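Uncharacterized protein Rv3404c/MT3512 (Mycobacterium tuberculosis, PDB 4PZU) is of unknown function but appears to belong to the formyl transferase family, with a C-terminal region related to N-formyltransferase dimerization domains. Local coordinates at residues A[78-83]-A[87-92]. Sequence-based numbering, arbitrary orientation.
Sequences DLVLSF and QRFPAA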
loop_
_atom_site.group_PDB
_atom_site.type_symbol
_atom_site.label_atom_id
_atom_site.label_comp_id
_atom_site.label_asym_id
_atom_site.label_seq_id
_atom_site.Cartn_x
_atom_site.Cartn_y
_atom_site.Cartn_z
ATOM N N ASP A 78 17.981 -20.879 38.412
ATOM C CA ASP A 78 18.702 -19.771 39.057
ATOM C C ASP A 78 18.336 -18.463 38.419
ATOM O O ASP A 78 18.588 -17.396 38.971
ATOM C CB ASP A 78 20.205 -19.944 38.853
ATOM C CG ASP A 78 20.740 -21.183 39.538
ATOM O OD1 ASP A 78 20.504 -21.326 40.747
ATOM O OD2 ASP A 78 21.373 -22.014 38.873
ATOM N N LEU A 79 17.796 -18.543 37.211
ATOM C CA LEU A 79 17.410 -17.338 36.487
ATOM C C LEU A 79 16.249 -17.680 35.584
ATOM O O LEU A 79 16.241 -18.755 34.933
ATOM C CB LEU A 79 18.590 -16.775 35.685
ATOM C CG LEU A 79 18.316 -15.724 34.596
ATOM C CD1 LEU A 79 18.095 -14.323 35.191
ATOM C CD2 LEU A 79 19.455 -15.656 33.625
ATOM N N VAL A 80 15.280 -16.766 35.540
ATOM C CA VAL A 80 14.183 -16.844 34.588
ATOM C C VAL A 80 14.337 -15.671 33.632
ATOM O O VAL A 80 14.362 -14.495 34.036
ATOM C CB VAL A 80 12.778 -16.825 35.255
ATOM C CG1 VAL A 80 11.713 -16.804 34.194
ATOM C CG2 VAL A 80 12.545 -18.060 36.138
ATOM N N LEU A 81 14.463 -16.003 32.356
ATOM C CA LEU A 81 14.694 -15.000 31.332
ATOM C C LEU A 81 13.546 -15.092 30.311
ATOM O O LEU A 81 13.441 -16.083 29.595
ATOM C CB LEU A 81 16.085 -15.231 30.673
ATOM C CG LEU A 81 16.474 -14.339 29.479
ATOM C CD1 LEU A 81 16.451 -12.903 29.948
ATOM C CD2 LEU A 81 17.848 -14.706 28.884
ATOM N N SER A 82 12.670 -14.092 30.265
ATOM C CA SER A 82 11.542 -14.149 29.329
ATOM C C SER A 82 11.769 -13.219 28.167
ATOM O O SER A 82 12.535 -12.251 28.276
ATOM C CB SER A 82 10.228 -13.802 30.049
ATOM O OG SER A 82 10.309 -12.491 30.574
ATOM N N PHE A 83 11.099 -13.485 27.047
ATOM C CA PHE A 83 11.205 -12.610 25.883
ATOM C C PHE A 83 9.788 -12.197 25.462
ATOM O O PHE A 83 8.951 -13.084 25.256
ATOM C CB PHE A 83 11.852 -13.366 24.703
ATOM C CG PHE A 83 13.321 -13.697 24.897
ATOM C CD1 PHE A 83 13.716 -14.712 25.762
ATOM C CD2 PHE A 83 14.308 -12.983 24.198
ATOM C CE1 PHE A 83 15.047 -15.003 25.936
ATOM C CE2 PHE A 83 15.670 -13.277 24.380
ATOM C CZ PHE A 83 16.040 -14.285 25.253
ATOM N N GLN A 87 2.215 -11.294 30.103
ATOM C CA GLN A 87 1.470 -11.547 31.346
ATOM C C GLN A 87 2.387 -11.216 32.495
ATOM O O GLN A 87 3.521 -11.657 32.510
ATOM C CB GLN A 87 1.036 -13.017 31.444
ATOM N N ARG A 88 1.917 -10.442 33.462
ATOM C CA ARG A 88 2.725 -10.149 34.635
ATOM C C ARG A 88 3.077 -11.417 35.403
ATOM O O ARG A 88 2.308 -12.377 35.449
ATOM C CB ARG A 88 2.030 -9.115 35.512
ATOM C CG ARG A 88 1.846 -7.792 34.766
ATOM C CD ARG A 88 0.565 -7.086 35.178
ATOM N NE ARG A 88 0.611 -6.716 36.586
ATOM C CZ ARG A 88 -0.416 -6.231 37.277
ATOM N NH1 ARG A 88 -1.597 -6.060 36.703
ATOM N NH2 ARG A 88 -0.264 -5.927 38.564
ATOM N N PHE A 89 4.271 -11.423 35.969
ATOM C CA PHE A 89 4.780 -12.583 36.656
ATOM C C PHE A 89 4.178 -12.598 38.025
ATOM O O PHE A 89 3.976 -11.534 38.605
ATOM C CB PHE A 89 6.303 -12.511 36.799
ATOM C CG PHE A 89 7.069 -13.172 35.672
ATOM C CD1 PHE A 89 6.588 -13.168 34.364
ATOM C CD2 PHE A 89 8.305 -13.757 35.918
ATOM C CE1 PHE A 89 7.308 -13.759 33.335
ATOM C CE2 PHE A 89 9.029 -14.351 34.892
ATOM C CZ PHE A 89 8.527 -14.354 33.601
ATOM N N PRO A 90 3.917 -13.810 38.553
ATOM C CA PRO A 90 3.512 -13.969 39.945
ATOM C C PRO A 90 4.519 -13.312 40.843
ATOM O O PRO A 90 5.718 -13.493 40.663
ATOM C CB PRO A 90 3.553 -15.486 40.184
ATOM C CG PRO A 90 3.923 -16.112 38.873
ATOM C CD PRO A 90 3.878 -15.074 37.801
ATOM N N ALA A 91 4.016 -12.565 41.810
ATOM C CA ALA A 91 4.834 -11.914 42.821
ATOM C C ALA A 91 5.806 -12.858 43.531
ATOM O O ALA A 91 6.966 -12.514 43.725
ATOM C CB ALA A 91 3.919 -11.206 43.826
ATOM N N ALA A 92 5.354 -14.046 43.943
ATOM C CA ALA A 92 6.255 -15.033 44.599
ATOM C C ALA A 92 7.439 -15.509 43.695
ATOM O O ALA A 92 8.546 -15.828 44.169
ATOM C CB ALA A 92 5.444 -16.227 45.069
#
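Phe89 reaches out of the loop ahead of helix 91-96 and sets the far end of its ring against Val80 and Ser82, two residues whose side chains point toward it from strand 79-83. The valine meets the ring at its edge, near the ring plane, with CG1 of Val80 lying 3.7 Å from CE2 of Phe89. It is CG1 that touches because this methyl stands anti to the backbone N (chi1 176°), on the side of the valine nearer Ser82. The serine comes in beside it: CB and OG of Ser82 both lie 4.0 Å from CZ of Phe89, with OG approaching obliquely. Leu28 of strand 25-29 and Ile133 also touch the Phe89 side chain.

Here is a worked example of how the connection of a beta-alpha-beta unit is fastened to its own sheet. The segments lie well apart, the CA atoms of Ser82 and Phe89 being 10.1 Å from each other, and one aromatic side chain spans the gap between strand and loop just before Pro90, which sits at the N-cap position of the helix. No hydrogen bond joins the two segments, so their cohesion rests on dispersion and on burial of apolar surface, while the buried OG of Ser82 is satisfied by a hydrogen bond with OD1 of Asn101 on neighbouring strand 98-103.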